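Local structure of tRNA-5-methyluridine(54) 2-sulfurtransferase (Pyrococcus horikoshii, 3VRH) at residues Q186-K191 against I274-S279; M139-Y144 against I296-S301; D47-V52 against N146-I151. The protein catalyses the ATP-dependent 2-thiolation of 5-methyluridine 54 in the T loop of tRNA, a modification that stabilises tRNAs in thermophiles. All blocks are in the same frame, centred on the assembly; numbering follows the deposited sequence.

Contact 1: residues Q186-K191 against I274-S279. With ZN (zinc ion), chain C.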
loop_
_atom_site.group_PDB
_atom_site.type_symbol
_atom_site.label_atom_id
_atom_site.label_comp_id
_atom_site.label_asym_id
_atom_site.label_seq_id
_atom_site.Cartn_x
_atom_site.Cartn_y
_atom_site.Cartn_z
ATOM N N GLN A 186 7.295 20.591 19.574
ATOM C CA GLN A 186 6.018 20.592 20.269
ATOM C C GLN A 186 6.232 20.252 21.732
ATOM O O GLN A 186 6.350 19.079 22.097
ATOM C CB GLN A 186 5.058 19.592 19.614
ATOM C CG GLN A 186 3.656 19.567 20.204
ATOM C CD GLN A 186 2.725 18.645 19.435
ATOM O OE1 GLN A 186 3.052 18.186 18.336
ATOM N NE2 GLN A 186 1.559 18.368 20.010
ATOM N N GLY A 187 6.287 21.285 22.569
ATOM C CA GLY A 187 6.574 21.097 23.981
ATOM C C GLY A 187 7.994 20.597 24.134
ATOM O O GLY A 187 8.910 21.140 23.511
ATOM N N LYS A 188 8.184 19.547 24.929
ATOM C CA LYS A 188 9.526 19.015 25.138
ATOM C C LYS A 188 9.971 18.023 24.044
ATOM O O LYS A 188 11.074 17.467 24.112
ATOM C CB LYS A 188 9.676 18.436 26.545
ATOM C CG LYS A 188 9.404 19.456 27.647
ATOM C CD LYS A 188 9.782 18.913 29.017
ATOM C CE LYS A 188 9.570 19.952 30.105
ATOM N NZ LYS A 188 9.947 19.427 31.450
ATOM N N PHE A 189 9.121 17.828 23.035
ATOM C CA PHE A 189 9.524 17.147 21.799
ATOM C C PHE A 189 10.274 18.100 20.880
ATOM O O PHE A 189 9.689 19.036 20.326
ATOM C CB PHE A 189 8.309 16.584 21.060
ATOM C CG PHE A 189 7.759 15.326 21.671
ATOM C CD1 PHE A 189 8.604 14.391 22.251
ATOM C CD2 PHE A 189 6.390 15.072 21.663
ATOM C CE1 PHE A 189 8.098 13.224 22.812
ATOM C CE2 PHE A 189 5.875 13.911 22.224
ATOM C CZ PHE A 189 6.731 12.984 22.797
ATOM N N ILE A 190 11.575 17.870 20.727
ATOM C CA ILE A 190 12.416 18.690 19.867
ATOM C C ILE A 190 12.050 18.465 18.404
ATOM O O ILE A 190 11.655 17.361 18.030
ATOM C CB ILE A 190 13.918 18.348 20.069
ATOM C CG1 ILE A 190 14.317 18.506 21.537
ATOM C CG2 ILE A 190 14.796 19.216 19.186
ATOM C CD1 ILE A 190 14.233 19.926 22.038
ATOM N N LYS A 191 12.186 19.508 17.587
ATOM C CA LYS A 191 11.946 19.406 16.150
ATOM C C LYS A 191 12.813 18.313 15.524
ATOM O O LYS A 191 14.040 18.314 15.704
ATOM C CB LYS A 191 12.236 20.740 15.445
ATOM C CG LYS A 191 12.080 20.664 13.932
ATOM C CD LYS A 191 12.072 22.031 13.268
ATOM C CE LYS A 191 13.442 22.667 13.321
ATOM N NZ LYS A 191 13.647 23.640 12.210
ATOM N N ILE A 274 7.947 11.254 36.267
ATOM C CA ILE A 274 9.309 10.846 36.598
ATOM C C ILE A 274 10.356 11.751 35.963
ATOM O O ILE A 274 11.254 12.238 36.644
ATOM C CB ILE A 274 9.584 9.377 36.208
ATOM C CG1 ILE A 274 8.696 8.448 37.024
ATOM C CG2 ILE A 274 11.040 9.020 36.466
ATOM C CD1 ILE A 274 8.762 8.715 38.502
ATOM N N CYS A 275 10.223 11.989 34.662
ATOM C CA CYS A 275 11.267 12.670 33.913
ATOM C C CYS A 275 10.743 13.949 33.287
ATOM O O CYS A 275 11.508 14.722 32.704
ATOM C CB CYS A 275 11.795 11.753 32.809
ATOM S SG CYS A 275 10.640 11.597 31.391
ATOM N N ARG A 276 9.430 14.144 33.389
ATOM C CA ARG A 276 8.765 15.355 32.912
ATOM C C ARG A 276 8.804 15.538 31.405
ATOM O O ARG A 276 8.555 16.632 30.904
ATOM C CB ARG A 276 9.316 16.601 33.610
ATOM C CG ARG A 276 8.907 16.740 35.084
ATOM C CD ARG A 276 9.502 18.019 35.646
ATOM N NE ARG A 276 10.756 18.281 34.950
ATOM C CZ ARG A 276 11.963 17.996 35.427
ATOM N NH1 ARG A 276 12.109 17.467 36.642
ATOM N NH2 ARG A 276 13.027 18.254 34.682
ATOM N N MET A 277 9.119 14.471 30.682
ATOM C CA MET A 277 9.052 14.514 29.227
ATOM C C MET A 277 7.639 14.086 28.845
ATOM O O MET A 277 6.988 13.391 29.620
ATOM C CB MET A 277 10.118 13.602 28.607
ATOM C CG MET A 277 11.551 14.000 28.997
ATOM S SD MET A 277 11.938 15.709 28.582
ATOM C CE MET A 277 12.031 15.641 26.797
ATOM N N PRO A 278 7.151 14.529 27.673
ATOM C CA PRO A 278 5.757 14.304 27.261
ATOM C C PRO A 278 5.291 12.887 27.526
ATOM O O PRO A 278 6.018 11.924 27.280
ATOM C CB PRO A 278 5.769 14.585 25.752
ATOM C CG PRO A 278 7.172 15.148 25.438
ATOM C CD PRO A 278 7.858 15.416 26.736
ATOM N N SER A 279 4.082 12.771 28.056
ATOM C CA SER A 279 3.550 11.480 28.438
ATOM C C SER A 279 2.042 11.389 28.239
ATOM O O SER A 279 1.280 12.215 28.755
ATOM C CB SER A 279 3.888 11.198 29.894
ATOM O OG SER A 279 3.286 9.991 30.311
HETATM ZN ZN ZN C . 9.274 9.476 31.913
#
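The C-terminal zinc site, to which Cys275 contributes its SG, meets the PP-loop domain where Lys188 and Phe189 of a type II' turn pack against Arg276, Met277 and Pro278. Gly187, with its positive phi, sits inside this turn, which runs from Gln186 to Phe189 and presents Lys188 to the zinc-binding loop. Pro278 lies over one face of the Phe189 ring: its CG stands 3.4 Å from the ring centroid and only 11° off the normal, a close CH-pi contact, while CD of the same proline touches Lys188 CB at 3.5 Å. With CG anti to its carbonyl carbon (chi1 -59°) and the chain extended beyond, Lys188 runs across Met277 at about a right angle and brings NZ to Arg276 O at 3.2 Å. That hydrogen bond comes from above the carbonyl plane, 41° out of it. The same NZ lies at the edge of the Arg276 guanidinium, 3.8 Å from its NE, a like-charge approach probably eased by Glu295, which forms a salt bridge with Arg276. Met277 bends at chi2 and chi3 to lay CE 3.4 Å from Lys188 O. Replacing Lys188 with an alanine would probably leave Arg276 O without this donor and remove the methylene chain that crosses Met277 SD. Cys275 SG lies 2.6 Å from the zinc; two CxxC pairs, Cys272 with Cys275 and Cys284 with Cys287, supply four thiolates to this one metal, as in four-cysteine zinc-binding loops.

Contact 2: residues M139-Y144 against I296-S301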
loop_
_atom_site.group_PDB
_atom_site.type_symbol
_atom_site.label_atom_id
_atom_site.label_comp_id
_atom_site.label_asym_id
_atom_site.label_seq_id
_atom_site.Cartn_x
_atom_site.Cartn_y
_atom_site.Cartn_z
ATOM N N MET A 139 17.292 10.130 22.294
ATOM C CA MET A 139 17.638 11.141 21.301
ATOM C C MET A 139 16.957 12.444 21.670
ATOM O O MET A 139 17.573 13.505 21.655
ATOM C CB MET A 139 17.175 10.754 19.889
ATOM C CG MET A 139 17.991 9.685 19.190
ATOM S SD MET A 139 17.037 9.087 17.775
ATOM C CE MET A 139 16.783 10.622 16.903
ATOM N N ASN A 140 15.672 12.349 21.990
ATOM C CA ASN A 140 14.913 13.541 22.290
ATOM C C ASN A 140 15.304 14.180 23.616
ATOM O O ASN A 140 15.481 15.376 23.674
ATOM C CB ASN A 140 13.408 13.279 22.234
ATOM C CG ASN A 140 12.601 14.536 22.518
ATOM O OD1 ASN A 140 12.528 15.446 21.698
ATOM N ND2 ASN A 140 12.003 14.586 23.682
ATOM N N LYS A 141 15.436 13.390 24.676
ATOM C CA LYS A 141 15.802 13.967 25.967
ATOM C C LYS A 141 17.226 14.531 25.978
ATOM O O LYS A 141 17.499 15.500 26.684
ATOM C CB LYS A 141 15.604 12.983 27.126
ATOM C CG LYS A 141 15.726 13.664 28.494
ATOM C CD LYS A 141 15.160 12.834 29.634
ATOM C CE LYS A 141 14.888 13.721 30.849
ATOM N NZ LYS A 141 16.026 14.673 31.095
ATOM N N PHE A 142 18.116 13.943 25.179
ATOM C CA PHE A 142 19.483 14.440 25.058
ATOM C C PHE A 142 19.487 15.758 24.318
ATOM O O PHE A 142 20.212 16.683 24.679
ATOM C CB PHE A 142 20.387 13.442 24.320
ATOM C CG PHE A 142 21.831 13.856 24.290
ATOM C CD1 PHE A 142 22.299 14.732 23.323
ATOM C CD2 PHE A 142 22.716 13.392 25.255
ATOM C CE1 PHE A 142 23.617 15.126 23.310
ATOM C CE2 PHE A 142 24.032 13.782 25.237
ATOM C CZ PHE A 142 24.479 14.651 24.264
ATOM N N ALA A 143 18.692 15.833 23.255
ATOM C CA ALA A 143 18.579 17.068 22.493
ATOM C C ALA A 143 18.000 18.156 23.385
ATOM O O ALA A 143 18.423 19.305 23.338
ATOM C CB ALA A 143 17.677 16.863 21.279
ATOM N N TYR A 144 17.033 17.766 24.199
ATOM C CA TYR A 144 16.297 18.711 25.024
ATOM C C TYR A 144 17.172 19.238 26.161
ATOM O O TYR A 144 17.347 20.449 26.302
ATOM C CB TYR A 144 15.021 18.060 25.563
ATOM C CG TYR A 144 14.359 18.829 26.682
ATOM C CD1 TYR A 144 13.774 20.066 26.451
ATOM C CD2 TYR A 144 14.317 18.310 27.979
ATOM C CE1 TYR A 144 13.173 20.778 27.482
ATOM C CE2 TYR A 144 13.716 19.010 29.017
ATOM C CZ TYR A 144 13.143 20.242 28.760
ATOM O OH TYR A 144 12.546 20.938 29.790
ATOM N N ILE A 296 16.648 10.926 34.052
ATOM C CA ILE A 296 18.022 10.858 33.574
ATOM C C ILE A 296 18.439 12.211 33.039
ATOM O O ILE A 296 17.744 12.809 32.206
ATOM C CB ILE A 296 18.213 9.799 32.490
ATOM C CG1 ILE A 296 17.772 8.433 33.010
ATOM C CG2 ILE A 296 19.662 9.757 32.053
ATOM C CD1 ILE A 296 17.599 7.414 31.934
ATOM N N ASN A 297 19.570 12.699 33.533
ATOM C CA ASN A 297 20.078 14.001 33.128
ATOM C C ASN A 297 21.108 13.815 32.029
ATOM O O ASN A 297 22.192 13.310 32.290
ATOM C CB ASN A 297 20.715 14.697 34.330
ATOM C CG ASN A 297 20.959 16.168 34.088
ATOM O OD1 ASN A 297 20.860 16.651 32.960
ATOM N ND2 ASN A 297 21.278 16.894 35.157
ATOM N N PHE A 298 20.771 14.215 30.802
ATOM C CA PHE A 298 21.684 14.023 29.669
ATOM C C PHE A 298 22.558 15.228 29.373
ATOM O O PHE A 298 23.333 15.217 28.408
ATOM C CB PHE A 298 20.938 13.596 28.407
ATOM C CG PHE A 298 20.426 12.192 28.463
ATOM C CD1 PHE A 298 21.294 11.123 28.334
ATOM C CD2 PHE A 298 19.082 11.941 28.638
ATOM C CE1 PHE A 298 20.830 9.840 28.382
ATOM C CE2 PHE A 298 18.608 10.651 28.687
ATOM C CZ PHE A 298 19.477 9.599 28.558
ATOM N N LYS A 299 22.432 16.260 30.207
ATOM C CA LYS A 299 23.270 17.443 30.102
ATOM C C LYS A 299 24.770 17.097 30.137
ATOM O O LYS A 299 25.233 16.330 30.989
ATOM C CB LYS A 299 22.932 18.426 31.229
ATOM C CG LYS A 299 23.801 19.668 31.236
ATOM C CD LYS A 299 23.568 20.527 30.005
ATOM C CE LYS A 299 24.363 21.824 30.090
ATOM N NZ LYS A 299 25.816 21.614 29.817
ATOM N N VAL A 300 25.520 17.649 29.187
ATOM C CA VAL A 300 26.957 17.421 29.146
ATOM C C VAL A 300 27.699 18.741 28.950
ATOM O O VAL A 300 27.196 19.670 28.305
ATOM C CB VAL A 300 27.368 16.410 28.034
ATOM C CG1 VAL A 300 26.770 15.028 28.289
ATOM C CG2 VAL A 300 26.971 16.920 26.656
ATOM N N SER A 301 28.904 18.820 29.497
ATOM C CA SER A 301 29.721 20.017 29.319
ATOM C C SER A 301 30.841 19.788 28.318
ATOM O O SER A 301 31.518 20.733 27.924
ATOM C CB SER A 301 30.296 20.501 30.656
ATOM O OG SER A 301 30.785 19.418 31.423
#
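The loop 296-301 passes beside helix 127-145 in a non-regular conformation, coming closest at Phe142 and Phe298, whose CA atoms are 5.1 Å apart. Within the loop an Asx turn, Asn297 OD1 accepting from Lys299 N, bends the chain next to Phe298. The CB of Phe298 points toward the helix, and its side chain lies against both Lys141 and Phe142. The Lys141 stem crosses the Phe298 ring at about a right angle and touches its edge, CG lying 3.8 Å from CD2 near the ring plane. Ile296 CG2, from the same loop, lies over one face of the ring, toward the rim. Because Lys141 holds CG anti to its backbone N (chi1 -169°) and turns only at chi4 (-44°), its ammonium reaches back along the loop to Ile296 O. The resulting bond is 2.8 Å from NZ to O, nearly in line with the carbonyl at 161°. Asp145 and Glu295 form salt bridges with the same NZ.

Phe142, one residue on along the helix, meets the backbone of Phe298 and the side chain of Val300. Its CD2 lies 3.6 Å from Phe298 CB, the two side chains running obliquely to each other, and CE2 comes 3.6 Å from Phe298 O. Farther out, Phe142 CZ meets Val300 CG2 at 4.1 Å, while the ring also touches Leu51 and Leu77 of the central sheet. Asn146 completes the attachment by bonding Phe298 O and Val300 N. The buried ammonium of Lys141 is thus gripped by a carbonyl and two carboxylates, which would be expected to keep it protonated and to tie the C-terminal loop to the helix by charge as well as by aromatic packing.

Contact 3: residues D47-V52 against N146-I151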
loop_
_atom_site.group_PDB
_atom_site.type_symbol
_atom_site.label_atom_id
_atom_site.label_comp_id
_atom_site.label_asym_id
_atom_site.label_seq_id
_atom_site.Cartn_x
_atom_site.Cartn_y
_atom_site.Cartn_z
ATOM N N ASP A 47 21.514 29.009 11.682
ATOM C CA ASP A 47 21.782 29.473 13.038
ATOM C C ASP A 47 21.484 28.380 14.069
ATOM O O ASP A 47 21.911 28.476 15.225
ATOM C CB ASP A 47 20.934 30.705 13.343
ATOM C CG ASP A 47 19.440 30.420 13.215
ATOM O OD1 ASP A 47 18.959 30.292 12.064
ATOM O OD2 ASP A 47 18.747 30.310 14.259
ATOM N N GLU A 48 20.753 27.350 13.650
ATOM C CA GLU A 48 20.299 26.300 14.567
ATOM C C GLU A 48 21.423 25.365 15.037
ATOM O O GLU A 48 22.372 25.085 14.303
ATOM C CB GLU A 48 19.179 25.479 13.928
ATOM C CG GLU A 48 17.794 26.043 14.132
ATOM C CD GLU A 48 16.737 25.303 13.332
ATOM O OE1 GLU A 48 16.932 25.088 12.115
ATOM O OE2 GLU A 48 15.703 24.941 13.921
ATOM N N ARG A 49 21.316 24.909 16.281
ATOM C CA ARG A 49 22.218 23.887 16.788
ATOM C C ARG A 49 21.571 22.529 16.548
ATOM O O ARG A 49 20.539 22.209 17.115
ATOM C CB ARG A 49 22.525 24.104 18.269
ATOM C CG ARG A 49 23.628 23.192 18.789
ATOM C CD ARG A 49 24.510 23.887 19.821
ATOM N NE ARG A 49 25.099 22.929 20.754
ATOM C CZ ARG A 49 24.538 22.585 21.912
ATOM N NH1 ARG A 49 23.376 23.128 22.268
ATOM N NH2 ARG A 49 25.131 21.699 22.711
ATOM N N ILE A 50 22.178 21.739 15.679
ATOM C CA ILE A 50 21.534 20.521 15.211
ATOM C C ILE A 50 22.215 19.269 15.740
ATOM O O ILE A 50 23.442 19.168 15.746
ATOM C CB ILE A 50 21.514 20.490 13.689
ATOM C CG1 ILE A 50 20.933 21.812 13.169
ATOM C CG2 ILE A 50 20.728 19.281 13.202
ATOM C CD1 ILE A 50 21.443 22.234 11.793
ATOM N N LEU A 51 21.407 18.317 16.189
ATOM C CA LEU A 51 21.923 17.049 16.671
ATOM C C LEU A 51 21.624 15.947 15.652
ATOM O O LEU A 51 20.484 15.822 15.200
ATOM C CB LEU A 51 21.275 16.706 18.008
ATOM C CG LEU A 51 21.737 15.370 18.591
ATOM C CD1 LEU A 51 23.179 15.487 19.054
ATOM C CD2 LEU A 51 20.824 14.863 19.711
ATOM N N VAL A 52 22.637 15.166 15.274
ATOM C CA VAL A 52 22.411 14.013 14.382
ATOM C C VAL A 52 22.704 12.722 15.142
ATOM O O VAL A 52 23.794 12.546 15.707
ATOM C CB VAL A 52 23.269 14.065 13.098
ATOM C CG1 VAL A 52 22.979 12.853 12.210
ATOM C CG2 VAL A 52 23.011 15.353 12.333
ATOM N N ASN A 146 20.237 19.411 26.442
ATOM C CA ASN A 146 21.420 20.149 26.014
ATOM C C ASN A 146 21.090 21.361 25.165
ATOM O O ASN A 146 21.986 21.976 24.596
ATOM C CB ASN A 146 22.403 19.234 25.266
ATOM C CG ASN A 146 23.132 18.291 26.196
ATOM O OD1 ASN A 146 24.120 18.679 26.810
ATOM N ND2 ASN A 146 22.636 17.049 26.325
ATOM N N GLY A 147 19.804 21.680 25.055
ATOM C CA GLY A 147 19.383 22.871 24.327
ATOM C C GLY A 147 19.555 22.857 22.816
ATOM O O GLY A 147 19.719 23.919 22.198
ATOM N N PHE A 148 19.516 21.671 22.208
ATOM C CA PHE A 148 19.571 21.589 20.749
ATOM C C PHE A 148 18.255 22.089 20.162
ATOM O O PHE A 148 17.213 21.979 20.800
ATOM C CB PHE A 148 19.868 20.162 20.276
ATOM C CG PHE A 148 21.301 19.766 20.448
ATOM C CD1 PHE A 148 22.238 20.050 19.458
ATOM C CD2 PHE A 148 21.722 19.140 21.614
ATOM C CE1 PHE A 148 23.558 19.708 19.624
ATOM C CE2 PHE A 148 23.045 18.798 21.787
ATOM C CZ PHE A 148 23.965 19.077 20.785
ATOM N N ASP A 149 18.313 22.654 18.959
ATOM C CA ASP A 149 17.116 23.186 18.315
ATOM C C ASP A 149 16.421 22.170 17.422
ATOM O O ASP A 149 15.250 22.335 17.079
ATOM C CB ASP A 149 17.463 24.418 17.484
ATOM C CG ASP A 149 18.069 25.521 18.323
ATOM O OD1 ASP A 149 17.547 25.780 19.429
ATOM O OD2 ASP A 149 19.082 26.104 17.890
ATOM N N ALA A 150 17.142 21.124 17.035
ATOM C CA ALA A 150 16.615 20.206 16.041
ATOM C C ALA A 150 17.394 18.902 16.066
ATOM O O ALA A 150 18.584 18.876 16.378
ATOM C CB ALA A 150 16.702 20.837 14.659
ATOM N N ILE A 151 16.704 17.822 15.733
ATOM C CA ILE A 151 17.323 16.523 15.530
ATOM C C ILE A 151 17.135 16.176 14.062
ATOM O O ILE A 151 16.013 16.201 13.550
ATOM C CB ILE A 151 16.631 15.459 16.389
ATOM C CG1 ILE A 151 16.870 15.740 17.865
ATOM C CG2 ILE A 151 17.081 14.062 16.001
ATOM C CD1 ILE A 151 16.028 14.907 18.783
#
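Arg49 and Asp149 exchange two hydrogen bonds through their backbones and one carboxylate oxygen. Arg49 N donates to Asp149 OD2 at 3.0 Å with an almost straight N-H...O angle of 173°, meeting that oxygen on its anti side and somewhat out of the carboxylate plane; Asp149 N in turn donates to Arg49 O at 2.9 Å, in the carbonyl plane. A third bond uses the guanidinium: Arg49 NH1 reaches Asn146 O at 2.9 Å, with the acceptor close to the guanidinium plane. NE of the same group forms a salt bridge with Glu75 of the neighbouring strand 73-80. Beyond these, Leu51 N binds Ala150 O at 2.9 Å and the chains run on as parallel strands, Ile50 paired with Ala150 and Leu51 with Ile151.

The Phe148 ring lies between Arg49 and Leu51. Since Arg49 places CG anti to its backbone N (chi1 -171°), the chain passes over the ring, CG 3.5 Å from Phe148 CD1, and the guanidinium then lies flat on it, centres 3.9 Å apart and planes 20° from parallel, a stacked cation-pi pair. Leu51 CB covers the opposite face of the ring in a CH-pi contact, 4.0 Å from the centroid. Phe148 N, bonded to Ala143 O, belongs to the Schellman motif whose C-prime residue is Gly147, which closes helix 127-145 and turns the chain into strand 150-152. Alongside, Glu48 CG packs on Asp149 CB, while its carboxylate is engaged by Thr45 and Lys191.

The guanidinium is fixed in both position and rotation by a carbonyl, a carboxylate and an aromatic face, so its charge is probably well compensated at this helix-to-strand turn.

Overall arrangement
Helix 127-145 joins the three contacts. Contacts 1 and 2, with centres 12 Å apart, meet at Asn140, whose OD1 and ND2 lie 2.8 Å from Ile190 N and 3.1 Å from Lys188 O. Contacts 2 and 3, 11 Å apart, share the end of the helix, where Phe148 N lies 2.8 Å from Ala143 O. Between contacts 1 and 3 the sheet continues, Lys191 O to Ile151 N at 2.7 Å, beside the Lys191-Glu48 salt bridge. Contact 3 is near the nucleotide site: the Ile151 side chain is about 6 Å from bound bicine and about 5 Å from that of ATP-binding Ala53. Contacts 1 and 2 instead fasten the C-terminal zinc region to this PP-loop core.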